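PDB 6HXI: succinyl-CoA ligase (ADP-forming) subunit alpha from Methanosaeta concilii, which binds coenzyme A and carries a CoA-ligase region and a citrate synthase-like region in one chain, within an assembly of eight chains. Local coordinates for residues D238-M241 / I242-A245; G421-N424 / A425-S429. All blocks are in the same frame, centred on the assembly; numbering follows the deposited sequence.

Contact 1: residues D238-M241 / I242-A245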
ATOM      1  N   ASP B 238     -45.325  46.261  24.033  1.00 58.55           N
ATOM      2  CA  ASP B 238     -44.740  45.468  25.117  1.00 57.35           C
ATOM      3  C   ASP B 238     -44.522  46.284  26.400  1.00 61.04           C
ATOM      4  O   ASP B 238     -44.934  45.849  27.471  1.00 62.98           O
ATOM      5  CB  ASP B 238     -43.431  44.795  24.635  1.00 57.22           C
ATOM      6  CG  ASP B 238     -42.589  44.062  25.691  1.00 62.53           C
ATOM      7  OD1 ASP B 238     -42.005  44.737  26.562  1.00 62.03           O
ATOM      8  OD2 ASP B 238     -42.426  42.827  25.572  1.00 64.68           O
ATOM      9  N   GLU B 239     -43.892  47.463  26.287  1.00 55.71           N
ATOM     10  CA  GLU B 239     -43.549  48.353  27.413  1.00 55.81           C
ATOM     11  C   GLU B 239     -44.791  48.854  28.171  1.00 61.09           C
ATOM     12  O   GLU B 239     -44.699  49.163  29.359  1.00 61.37           O
ATOM     13  CB  GLU B 239     -42.646  49.516  26.961  1.00 56.65           C
ATOM     14  CG  GLU B 239     -41.287  49.088  26.426  1.00 55.75           C
ATOM     15  CD  GLU B 239     -41.193  48.684  24.962  1.00 68.97           C
ATOM     16  OE1 GLU B 239     -42.231  48.379  24.330  1.00 62.86           O
ATOM     17  OE2 GLU B 239     -40.056  48.663  24.442  1.00 58.07           O
ATOM     18  N   TYR B 240     -45.958  48.853  27.502  1.00 57.98           N
ATOM     19  CA  TYR B 240     -47.235  49.229  28.106  1.00 59.44           C
ATOM     20  C   TYR B 240     -47.744  48.156  29.078  1.00 65.34           C
ATOM     21  O   TYR B 240     -48.620  48.448  29.883  1.00 67.17           O
ATOM     22  CB  TYR B 240     -48.277  49.622  27.042  1.00 60.60           C
ATOM     23  CG  TYR B 240     -47.924  50.932  26.377  1.00 62.90           C
ATOM     24  CD1 TYR B 240     -48.158  52.146  27.018  1.00 67.33           C
ATOM     25  CD2 TYR B 240     -47.304  50.959  25.128  1.00 62.20           C
ATOM     26  CE1 TYR B 240     -47.789  53.357  26.431  1.00 68.66           C
ATOM     27  CE2 TYR B 240     -46.948  52.164  24.525  1.00 63.31           C
ATOM     28  CZ  TYR B 240     -47.180  53.359  25.188  1.00 70.44           C
ATOM     29  OH  TYR B 240     -46.823  54.545  24.604  1.00 71.54           O
ATOM     30  N   MET B 241     -47.165  46.934  29.039  1.00 62.40           N
ATOM     31  CA  MET B 241     -47.514  45.876  29.993  1.00 62.51           C
ATOM     32  C   MET B 241     -46.843  46.225  31.319  1.00 65.81           C
ATOM     33  O   MET B 241     -47.444  46.036  32.381  1.00 67.35           O
ATOM     34  CB  MET B 241     -47.045  44.487  29.518  1.00 63.05           C
ATOM     35  CG  MET B 241     -47.825  43.936  28.339  1.00 67.18           C
ATOM     36  SD  MET B 241     -46.965  42.577  27.488  1.00 70.83           S
ATOM     37  CE  MET B 241     -47.188  41.246  28.709  1.00 68.33           C
ATOM     38  N   ILE B 242     -45.612  46.782  31.233  1.00 60.57           N
ATOM     39  CA  ILE B 242     -44.780  47.192  32.369  1.00 60.55           C
ATOM     40  C   ILE B 242     -45.393  48.386  33.054  1.00 66.42           C
ATOM     41  O   ILE B 242     -45.588  48.344  34.266  1.00 67.72           O
ATOM     42  CB  ILE B 242     -43.292  47.432  31.965  1.00 61.84           C
ATOM     43  CG1 ILE B 242     -42.687  46.181  31.247  1.00 59.77           C
ATOM     44  CG2 ILE B 242     -42.435  47.851  33.175  1.00 62.08           C
ATOM     45  CD1 ILE B 242     -41.651  46.515  30.215  1.00 56.29           C
ATOM     46  N   ILE B 243     -45.716  49.433  32.282  1.00 64.10           N
ATOM     47  CA  ILE B 243     -46.332  50.682  32.763  1.00 66.36           C
ATOM     48  C   ILE B 243     -47.661  50.390  33.483  1.00 71.96           C
ATOM     49  O   ILE B 243     -47.922  50.982  34.536  1.00 73.99           O
ATOM     50  CB  ILE B 243     -46.457  51.693  31.576  1.00 69.50           C
ATOM     51  CG1 ILE B 243     -45.052  52.161  31.101  1.00 68.85           C
ATOM     52  CG2 ILE B 243     -47.383  52.881  31.882  1.00 70.67           C
ATOM     53  CD1 ILE B 243     -44.954  52.490  29.593  1.00 73.13           C
ATOM     54  N   GLN B 244     -48.463  49.438  32.951  1.00 67.49           N
ATOM     55  CA  GLN B 244     -49.732  49.043  33.575  1.00 69.15           C
ATOM     56  C   GLN B 244     -49.483  48.288  34.875  1.00 73.72           C
ATOM     57  O   GLN B 244     -50.214  48.503  35.842  1.00 75.19           O
ATOM     58  CB  GLN B 244     -50.608  48.215  32.626  1.00 69.98           C
ATOM     59  CG  GLN B 244     -52.073  48.169  33.081  1.00 96.32           C
ATOM     60  CD  GLN B 244     -53.039  47.947  31.948  1.00120.76           C
ATOM     61  OE1 GLN B 244     -53.090  46.870  31.334  1.00113.20           O
ATOM     62  NE2 GLN B 244     -53.852  48.959  31.672  1.00115.85           N
ATOM     63  N   ALA B 245     -48.430  47.435  34.908  1.00 68.27           N
ATOM     64  CA  ALA B 245     -48.058  46.684  36.107  1.00 68.25           C
ATOM     65  C   ALA B 245     -47.493  47.617  37.185  1.00 73.09           C
ATOM     66  O   ALA B 245     -47.749  47.413  38.370  1.00 73.40           O
ATOM     67  CB  ALA B 245     -47.064  45.601  35.756  1.00 66.56           C
TER

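Contact 2: residues G421-N424 / A425-S429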
ATOM      1  N   GLY B 421       2.710  -6.071 -11.674  1.00 23.20           N
ATOM      2  CA  GLY B 421       1.797  -5.036 -11.199  1.00 23.96           C
ATOM      3  C   GLY B 421       0.352  -5.280 -11.552  1.00 25.79           C
ATOM      4  O   GLY B 421      -0.508  -5.234 -10.675  1.00 25.21           O
ATOM      5  N   ALA B 422       0.078  -5.570 -12.840  1.00 23.21           N
ATOM      6  CA  ALA B 422      -1.284  -5.803 -13.307  1.00 22.64           C
ATOM      7  C   ALA B 422      -1.785  -7.093 -12.646  1.00 22.93           C
ATOM      8  O   ALA B 422      -2.884  -7.130 -12.127  1.00 24.25           O
ATOM      9  CB  ALA B 422      -1.309  -5.905 -14.825  1.00 21.71           C
ATOM     10  N   HIS B 423      -0.939  -8.075 -12.589  1.00 22.61           N
ATOM     11  CA  HIS B 423      -1.236  -9.387 -11.989  1.00 22.65           C
ATOM     12  C   HIS B 423      -1.621  -9.264 -10.517  1.00 21.50           C
ATOM     13  O   HIS B 423      -2.645  -9.793 -10.141  1.00 22.55           O
ATOM     14  CB  HIS B 423      -0.124 -10.421 -12.223  1.00 21.52           C
ATOM     15  CG  HIS B 423      -0.442 -11.732 -11.565  1.00 24.47           C
ATOM     16  ND1 HIS B 423      -1.385 -12.620 -12.122  1.00 26.87           N
ATOM     17  CD2 HIS B 423       0.058 -12.270 -10.424  1.00 23.56           C
ATOM     18  CE1 HIS B 423      -1.414 -13.678 -11.300  1.00 24.97           C
ATOM     19  NE2 HIS B 423      -0.589 -13.497 -10.246  1.00 24.32           N
ATOM     20  N   ASN B 424      -0.889  -8.506  -9.728  1.00 19.84           N
ATOM     21  CA  ASN B 424      -1.226  -8.321  -8.313  1.00 20.03           C
ATOM     22  C   ASN B 424      -2.522  -7.539  -8.110  1.00 23.30           C
ATOM     23  O   ASN B 424      -3.287  -7.861  -7.184  1.00 24.02           O
ATOM     24  CB  ASN B 424      -0.068  -7.711  -7.509  1.00 16.70           C
ATOM     25  CG  ASN B 424       0.885  -8.747  -7.030  1.00 30.30           C
ATOM     26  OD1 ASN B 424       1.008  -9.822  -7.614  1.00 24.98           O
ATOM     27  ND2 ASN B 424       1.552  -8.475  -5.924  1.00 21.73           N
ATOM     28  N   ALA B 425      -2.738  -6.510  -8.944  1.00 18.78           N
ATOM     29  CA  ALA B 425      -3.939  -5.651  -8.918  1.00 18.83           C
ATOM     30  C   ALA B 425      -5.201  -6.505  -9.242  1.00 23.00           C
ATOM     31  O   ALA B 425      -6.234  -6.296  -8.651  1.00 21.71           O
ATOM     32  CB  ALA B 425      -3.790  -4.450  -9.913  1.00 19.35           C
ATOM     33  N   ILE B 426      -5.077  -7.491 -10.153  1.00 21.40           N
ATOM     34  CA  ILE B 426      -6.132  -8.393 -10.589  1.00 21.03           C
ATOM     35  C   ILE B 426      -6.463  -9.371  -9.498  1.00 24.45           C
ATOM     36  O   ILE B 426      -7.634  -9.654  -9.287  1.00 25.94           O
ATOM     37  CB  ILE B 426      -5.682  -9.110 -11.921  1.00 23.94           C
ATOM     38  CG1 ILE B 426      -5.843  -8.152 -13.140  1.00 22.93           C
ATOM     39  CG2 ILE B 426      -6.411 -10.463 -12.131  1.00 20.09           C
ATOM     40  CD1 ILE B 426      -5.200  -8.665 -14.449  1.00 23.84           C
ATOM     41  N   VAL B 427      -5.445  -9.937  -8.850  1.00 20.46           N
ATOM     42  CA  VAL B 427      -5.644 -10.856  -7.740  1.00 19.72           C
ATOM     43  C   VAL B 427      -6.397 -10.123  -6.604  1.00 21.76           C
ATOM     44  O   VAL B 427      -7.400 -10.631  -6.138  1.00 23.48           O
ATOM     45  CB  VAL B 427      -4.312 -11.494  -7.289  1.00 22.32           C
ATOM     46  CG1 VAL B 427      -4.453 -12.218  -5.964  1.00 20.99           C
ATOM     47  CG2 VAL B 427      -3.769 -12.428  -8.383  1.00 21.92           C
ATOM     48  N   ALA B 428      -5.955  -8.964  -6.188  1.00 17.62           N
ATOM     49  CA  ALA B 428      -6.629  -8.173  -5.131  1.00 18.45           C
ATOM     50  C   ALA B 428      -8.087  -7.877  -5.553  1.00 23.60           C
ATOM     51  O   ALA B 428      -8.980  -7.971  -4.709  1.00 22.86           O
ATOM     52  CB  ALA B 428      -5.868  -6.827  -4.893  1.00 16.70           C
ATOM     53  N   SER B 429      -8.304  -7.473  -6.837  1.00 22.07           N
ATOM     54  CA  SER B 429      -9.661  -7.194  -7.369  1.00 24.00           C
ATOM     55  C   SER B 429     -10.525  -8.466  -7.303  1.00 25.61           C
ATOM     56  O   SER B 429     -11.664  -8.402  -6.895  1.00 24.88           O
ATOM     57  CB  SER B 429      -9.605  -6.651  -8.798  1.00 25.69           C
ATOM     58  OG  SER B 429     -10.838  -6.050  -9.170  1.00 28.32           O
TER

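Contact 1: residues D238-M241 / I242-A245
Y240 and I243 run side by side and point the same way, with CD1 of the tyrosine ring 4.1 Å from CD1 of the isoleucine. The methyl meets the ring obliquely and also rests against the carbonyl of E239, its CD1 lying 3.3 Å from E239 O. I243 carries CG1 beside its backbone N (chi1 -67°), which folds this branch back along the preceding turn. D238 and I242 lie at a slant to each other, D238 OD1 being 4.1 Å from I242 CD1. The buried OD1 finds no partner in the model, whereas OD2 is bonded to N211 and to the backbone N of M212. The contact lies at the N-terminal part of helix 239-247, the helix of the beta-alpha-beta unit between parallel strands 227-233 and 255-260. A branched apolar chain suits position 242, where I242 touches M212 and I216 of helix 212-221 and F294 of helix 287-297. I243 N donates to E239 O at 3.1 Å, nearly straight (168°). An acid suits position 239: its buried carboxylate leads away from I242-A245, with OE1 in a salt bridge to K290 and OE2 in one to K177 and bonded to the backbone N of E233. Y240 OH bonds to the backbone O of K284.

Contact 2: residues G421-N424 / A425-S429
H423 and V427, one turn apart, meet ring to methyl: V427 CG2 sits over one face of the imidazole, offset toward its rim, in a CH-pi contact 4.1 Å from the ring centroid and 23° off the normal. The nearest ring atom is NE2, 3.8 Å from CG2. The ring is brought there by a first torsion that sets CG opposite the backbone N of H423 (chi1 178°). A flat, polar side chain suits this place, since it offers a face to the valine and keeps NE2 for a hydrogen bond to NE2 of H423 of the second subunit.

N424 is held by both its backbone and its side chain. Its backbone O accepts A428 N at 3.1 Å in an almost straight bond (172°), and this backbone O is also bonded by ND2 of N424 of the second subunit. Its own ND2 reaches S441 OG of that subunit. The backbone O thus serves both the helix and the interface, and the amide, well suited to such a place, reaches across to the second subunit.

A425 needs little room. Its CB lies 3.5 Å from G421 O, the very oxygen to which A425 N donates a hydrogen bond of 3.1 Å, and the small methyl lets I588 of helix 571-594 come up against it.

The stretch is regular alpha-helix, buried throughout, and its pairing of H423 and N424 with their own counterparts makes it a helix of the subunit interface in a citrate synthase-like, largely helical region.

How the contacts relate
Along the chain the two contacts come in series. Each is local, made within a short continuous run on its own helix, so neither closes a loop and they neither nest nor cross. From the N terminus the chain passes through a first mixed sheet and then a second, where contact 1 lies on the helix leading into strand 255-260, outermost within this chain. It then runs through further helices and short strands to the mainly helical part, where contact 2 lies on helix 420-430. They are about 81 Å apart, centre to centre, on opposite sides of the chain's centre. Contact 1 thus belongs to a beta-alpha-beta unit of the CoA-ligase range, contact 2 to a mainly helical part that meets another copy of the protein.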